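M152 protein (Murid herpesvirus 1, PDB 4G59) is a mouse cytomegalovirus membrane glycoprotein with an MHC class I-like fold that probably interferes with host immune recognition. Local coordinates at residues F59-N63 with F171-I175; T200-P206 with G229-V233. One frame throughout, in Å; residues are numbered along the deposited sequence.

Contact 1: F59-N63 with F171-I175; sequences FPWMN and FCRKI. With NAG (2-acetamido-2-deoxy-beta-D-glucopyranose), chain E.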
# COMPACT_ATOMS: atom_id res chain seq x y z
N PHE B 59 -19.16 0.42 1.69
CA PHE B 59 -19.97 1.37 0.95
C PHE B 59 -21.38 1.43 1.53
O PHE B 59 -21.84 0.43 2.09
CB PHE B 59 -19.91 1.05 -0.54
CG PHE B 59 -18.52 1.23 -1.11
CD1 PHE B 59 -18.16 2.44 -1.70
CD2 PHE B 59 -17.56 0.24 -0.99
CE1 PHE B 59 -16.88 2.63 -2.19
CE2 PHE B 59 -16.28 0.42 -1.46
CZ PHE B 59 -15.93 1.61 -2.06
N PRO B 60 -22.04 2.59 1.44
CA PRO B 60 -23.31 2.84 2.15
C PRO B 60 -24.44 1.91 1.71
O PRO B 60 -25.41 1.77 2.45
CB PRO B 60 -23.64 4.31 1.80
CG PRO B 60 -22.84 4.61 0.55
CD PRO B 60 -21.58 3.78 0.68
N TRP B 61 -24.30 1.31 0.53
CA TRP B 61 -25.27 0.33 0.05
C TRP B 61 -24.99 -1.08 0.57
O TRP B 61 -25.68 -2.02 0.16
CB TRP B 61 -25.32 0.28 -1.49
CG TRP B 61 -23.99 0.43 -2.16
CD1 TRP B 61 -23.45 1.58 -2.64
CD2 TRP B 61 -23.03 -0.61 -2.44
NE1 TRP B 61 -22.21 1.33 -3.19
CE2 TRP B 61 -21.94 -0.01 -3.09
CE3 TRP B 61 -23.00 -1.99 -2.21
CZ2 TRP B 61 -20.80 -0.73 -3.51
CZ3 TRP B 61 -21.85 -2.72 -2.63
CH2 TRP B 61 -20.78 -2.08 -3.27
N MET B 62 -23.99 -1.24 1.43
CA MET B 62 -23.74 -2.55 2.05
C MET B 62 -24.22 -2.54 3.49
O MET B 62 -23.91 -1.63 4.26
CB MET B 62 -22.25 -2.89 2.09
CG MET B 62 -21.56 -3.09 0.76
SD MET B 62 -19.76 -3.17 0.96
CE MET B 62 -19.67 -4.73 1.87
N ASN B 63 -24.91 -3.61 3.88
CA ASN B 63 -25.23 -3.80 5.28
C ASN B 63 -24.14 -4.71 5.83
O ASN B 63 -24.09 -5.90 5.51
CB ASN B 63 -26.61 -4.45 5.43
CG ASN B 63 -26.99 -4.66 6.88
OD1 ASN B 63 -26.25 -4.30 7.79
ND2 ASN B 63 -28.16 -5.24 7.11
N PHE B 171 -23.62 -7.21 -4.96
CA PHE B 171 -22.72 -6.09 -4.72
C PHE B 171 -22.05 -5.69 -6.01
O PHE B 171 -21.89 -4.50 -6.30
CB PHE B 171 -21.66 -6.47 -3.69
CG PHE B 171 -22.19 -6.67 -2.31
CD1 PHE B 171 -23.44 -6.20 -1.96
CD2 PHE B 171 -21.44 -7.34 -1.35
CE1 PHE B 171 -23.93 -6.39 -0.67
CE2 PHE B 171 -21.91 -7.53 -0.07
CZ PHE B 171 -23.15 -7.05 0.28
N CYS B 172 -21.65 -6.68 -6.80
CA CYS B 172 -21.06 -6.42 -8.11
C CYS B 172 -21.99 -5.62 -9.02
O CYS B 172 -21.55 -4.68 -9.68
CB CYS B 172 -20.62 -7.71 -8.80
SG CYS B 172 -19.49 -7.42 -10.17
N ARG B 173 -23.26 -6.02 -9.08
CA ARG B 173 -24.22 -5.36 -9.96
C ARG B 173 -24.48 -3.92 -9.51
O ARG B 173 -24.67 -3.03 -10.36
CB ARG B 173 -25.54 -6.15 -10.01
CG ARG B 173 -25.49 -7.56 -10.63
CD ARG B 173 -26.93 -8.11 -10.62
NE ARG B 173 -27.17 -9.55 -10.81
CZ ARG B 173 -26.66 -10.30 -11.78
NH1 ARG B 173 -25.78 -9.82 -12.66
NH2 ARG B 173 -27.01 -11.58 -11.84
N LYS B 174 -24.49 -3.69 -8.19
CA LYS B 174 -24.64 -2.33 -7.65
C LYS B 174 -23.48 -1.42 -8.12
O LYS B 174 -23.70 -0.27 -8.53
CB LYS B 174 -24.73 -2.35 -6.12
CG LYS B 174 -24.85 -0.99 -5.46
CD LYS B 174 -26.20 -0.34 -5.79
CE LYS B 174 -26.38 0.96 -5.03
NZ LYS B 174 -27.73 1.54 -5.28
N ILE B 175 -22.27 -1.99 -8.12
CA ILE B 175 -21.08 -1.27 -8.57
C ILE B 175 -21.14 -0.90 -10.05
O ILE B 175 -20.92 0.26 -10.43
CB ILE B 175 -19.84 -2.11 -8.37
CG1 ILE B 175 -19.55 -2.32 -6.88
CG2 ILE B 175 -18.65 -1.48 -9.07
CD1 ILE B 175 -18.46 -3.46 -6.63
C1 NAG E . -28.70 -5.39 8.35
C2 NAG E . -28.78 -6.21 9.63
C3 NAG E . -30.11 -5.93 10.32
C4 NAG E . -30.21 -4.44 10.56
C5 NAG E . -30.10 -3.73 9.21
C6 NAG E . -30.27 -2.23 9.36
C7 NAG E . -29.64 -8.47 9.51
C8 NAG E . -29.37 -9.91 9.16
N2 NAG E . -28.64 -7.62 9.33
O3 NAG E . -30.15 -6.61 11.55
O4 NAG E . -31.44 -4.13 11.16
O5 NAG E . -28.83 -4.01 8.66
O6 NAG E . -30.15 -1.61 8.10
O7 NAG E . -30.75 -8.13 9.94
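The indole of Trp-61 fits into a shallow hollow of helix 161-178, formed by Phe-171 and Ile-175 at the far end of the indole, with Lys-174 covering one face. Lys-174 CG lies over the five-membered ring of Trp-61, 3.7 Å from the centroid, as a CH-pi contact. With CG anti to the backbone N (chi1 179°) and a bend at chi2, the lysine runs along the indole counter to the tryptophan side chain, ending with CE beside Trp-61 CB and CG. Phe-59 CB rests over the opposite face, so the plate is held between its own turn and the helix. At its far corner, Trp-61 CZ3 abuts Phe-171 CD1 at 3.9 Å, with the phenyl group at the indole edge and the two planes inclined at 56°. Trp-61 CH2 meets Ile-175 CG1 at 3.8 Å. Trp-61 reaches this hollow from a type I beta turn, Phe-59 to Met-62, closed by the hydrogen bond from Met-62 N to Phe-59 O (2.8 Å). Met-62 lies across one face of the Phe-171 ring: CG sits above its centre, Met-62 SD stands 5.1 Å from the Phe-171 centroid in a distant Met-aromatic contact, and the bend at chi3 sends CE to the rim. No hydrogen bond crosses the interface. Asn-63, just beyond, carries an N-linked sugar through ND2. The turn lies between strand 56-57 and helix 68-89, packed against helix 161-178, which a disulfide from Cys-172 ties to Cys-18, while Met-62 and Ile-175 both also touch Ile-47.

Contact 2: T200-P206 with G229-V233; sequences TMRTQVP and GRLKV
Leu-231 N donates to Thr-203 O over 2.7 Å, the shortest of four backbone bonds that pair these two strands as an antiparallel ladder. The ladder lies in a four-stranded sheet whose pairing with a second sheet is consistent with the immunoglobulin-like domain of MHC class I relatives. That first bond approaches almost head-on to the carbonyl (C=O...N angle 178°), whereas its partner, Thr-203 N to Leu-231 O (3.0 Å), meets the carbonyl with the donor tilted 32° from its plane. Met-201 and Val-233 form the other hydrogen-bonded pair, with both bonds in the carbonyl plane. Between them, Arg-202 and Lys-232 make a non-hydrogen-bonded pair on the opposite face of the sheet, where Lys-232 CD lies over one face of the guanidinium. The lysine, bent at three successive torsions, also lays Lys-232 CD against Thr-200 CG2 at 3.5 Å. Both ammonium and guanidinium have long, weak ion pairs with acids outside the segments, Glu-234 and Glu-185 respectively, which would probably offset their like charges.

On the buried face Met-201 and Val-233 run side by side, pointing the same way, with Met-201 CE and Val-233 CG2 4.1 Å apart. Thr-203 CG2, set between its backbone N and carbonyl carbon, touches Leu-231 CB at 3.8 Å. This leaves OG1 anti to the backbone N (chi1 -170°), hydrogen-bonded with Asn-184 OD1 and taking a weak hydrogen bond from the N-H of Val-205. Past the strand end the chain bends around Leu-231, whose CD1 faces Val-205 N while CD2 presses on Pro-206 CA at 3.5 Å.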
# COMPACT_ATOMS: atom_id res chain seq x y z
N THR B 200 -5.72 13.59 -10.17
CA THR B 200 -6.57 12.93 -9.17
C THR B 200 -7.99 12.64 -9.66
O THR B 200 -8.63 13.52 -10.26
CB THR B 200 -6.66 13.77 -7.89
OG1 THR B 200 -5.34 14.07 -7.43
CG2 THR B 200 -7.38 13.00 -6.78
N MET B 201 -8.46 11.42 -9.42
CA MET B 201 -9.87 11.08 -9.60
C MET B 201 -10.50 10.63 -8.27
O MET B 201 -10.07 9.63 -7.67
CB MET B 201 -10.07 9.98 -10.63
CG MET B 201 -11.55 9.76 -10.89
SD MET B 201 -11.86 8.58 -12.21
CE MET B 201 -11.62 7.03 -11.34
N ARG B 202 -11.50 11.38 -7.80
CA ARG B 202 -12.28 10.99 -6.62
C ARG B 202 -13.56 10.34 -7.11
O ARG B 202 -14.21 10.84 -8.05
CB ARG B 202 -12.61 12.19 -5.75
CG ARG B 202 -11.40 12.76 -5.01
CD ARG B 202 -11.72 14.11 -4.36
NE ARG B 202 -10.59 14.58 -3.57
CZ ARG B 202 -9.54 15.25 -4.06
NH1 ARG B 202 -9.48 15.54 -5.35
NH2 ARG B 202 -8.55 15.63 -3.26
N THR B 203 -13.93 9.23 -6.49
CA THR B 203 -15.07 8.45 -6.94
C THR B 203 -15.63 7.63 -5.79
O THR B 203 -14.94 7.44 -4.78
CB THR B 203 -14.64 7.53 -8.11
OG1 THR B 203 -15.80 6.92 -8.71
CG2 THR B 203 -13.63 6.43 -7.64
N GLN B 204 -16.86 7.15 -5.94
CA GLN B 204 -17.50 6.32 -4.92
C GLN B 204 -17.79 4.92 -5.45
O GLN B 204 -18.64 4.18 -4.92
CB GLN B 204 -18.80 6.96 -4.47
CG GLN B 204 -18.63 8.31 -3.75
CD GLN B 204 -19.97 8.94 -3.38
OE1 GLN B 204 -21.02 8.29 -3.44
NE2 GLN B 204 -19.94 10.22 -3.00
N VAL B 205 -17.10 4.57 -6.53
CA VAL B 205 -17.33 3.33 -7.24
C VAL B 205 -16.04 2.53 -7.26
O VAL B 205 -15.10 2.87 -7.99
CB VAL B 205 -17.79 3.63 -8.67
CG1 VAL B 205 -17.90 2.34 -9.49
CG2 VAL B 205 -19.12 4.35 -8.62
N PRO B 206 -15.98 1.46 -6.46
CA PRO B 206 -14.72 0.72 -6.25
C PRO B 206 -14.31 -0.18 -7.41
O PRO B 206 -14.35 -1.42 -7.28
CB PRO B 206 -15.02 -0.13 -5.01
CG PRO B 206 -16.56 -0.31 -5.01
CD PRO B 206 -17.06 1.01 -5.55
N GLY B 229 -17.32 5.28 1.90
CA GLY B 229 -17.46 4.83 0.54
C GLY B 229 -16.78 5.77 -0.45
O GLY B 229 -17.18 5.86 -1.61
N ARG B 230 -15.74 6.46 0.01
CA ARG B 230 -15.04 7.41 -0.86
C ARG B 230 -13.69 6.86 -1.30
O ARG B 230 -12.93 6.35 -0.47
CB ARG B 230 -14.87 8.74 -0.13
CG ARG B 230 -16.20 9.42 0.23
CD ARG B 230 -15.99 10.64 1.10
NE ARG B 230 -15.50 10.28 2.43
CZ ARG B 230 -14.68 11.05 3.15
NH1 ARG B 230 -14.28 12.21 2.67
NH2 ARG B 230 -14.28 10.65 4.34
N LEU B 231 -13.39 6.94 -2.61
CA LEU B 231 -12.12 6.43 -3.15
C LEU B 231 -11.37 7.53 -3.86
O LEU B 231 -11.99 8.49 -4.37
CB LEU B 231 -12.33 5.35 -4.19
CG LEU B 231 -12.82 3.94 -3.94
CD1 LEU B 231 -14.29 3.95 -3.89
CD2 LEU B 231 -12.38 3.13 -5.13
N LYS B 232 -10.06 7.35 -3.97
CA LYS B 232 -9.20 8.31 -4.66
C LYS B 232 -8.16 7.57 -5.48
O LYS B 232 -7.43 6.73 -4.95
CB LYS B 232 -8.52 9.22 -3.64
CG LYS B 232 -7.43 10.12 -4.19
CD LYS B 232 -7.59 11.54 -3.66
CE LYS B 232 -7.12 11.74 -2.23
NZ LYS B 232 -5.65 11.66 -2.13
N VAL B 233 -8.09 7.88 -6.78
CA VAL B 233 -7.04 7.38 -7.67
C VAL B 233 -6.15 8.57 -7.94
O VAL B 233 -6.64 9.64 -8.27
CB VAL B 233 -7.61 6.87 -9.01
CG1 VAL B 233 -6.48 6.38 -9.93
CG2 VAL B 233 -8.64 5.78 -8.76

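How the contacts relate
Both contacts are largely buried, but they belong to different parts of the fold. Contact 1 joins a loop to a helix of the MHC-like platform by apolar and aromatic packing alone; contact 2 joins neighbouring strands of the probably immunoglobulin-like part by a regular set of backbone bonds, with charged side chains on its outer face. They meet through Phe-59. From the turn of contact 1 its ring reaches the end of contact 2, with Phe-59 CE1 3.4 Å from Leu-231 CD1 and Phe-59 CZ 3.5 Å from Pro-206 CB. Ile-175 is shared too, as Val-205 and Pro-206 pack on it, where helix 161-178 and the loop after strand 56-57 meet the sheet holding strands 196-203 and 231-238.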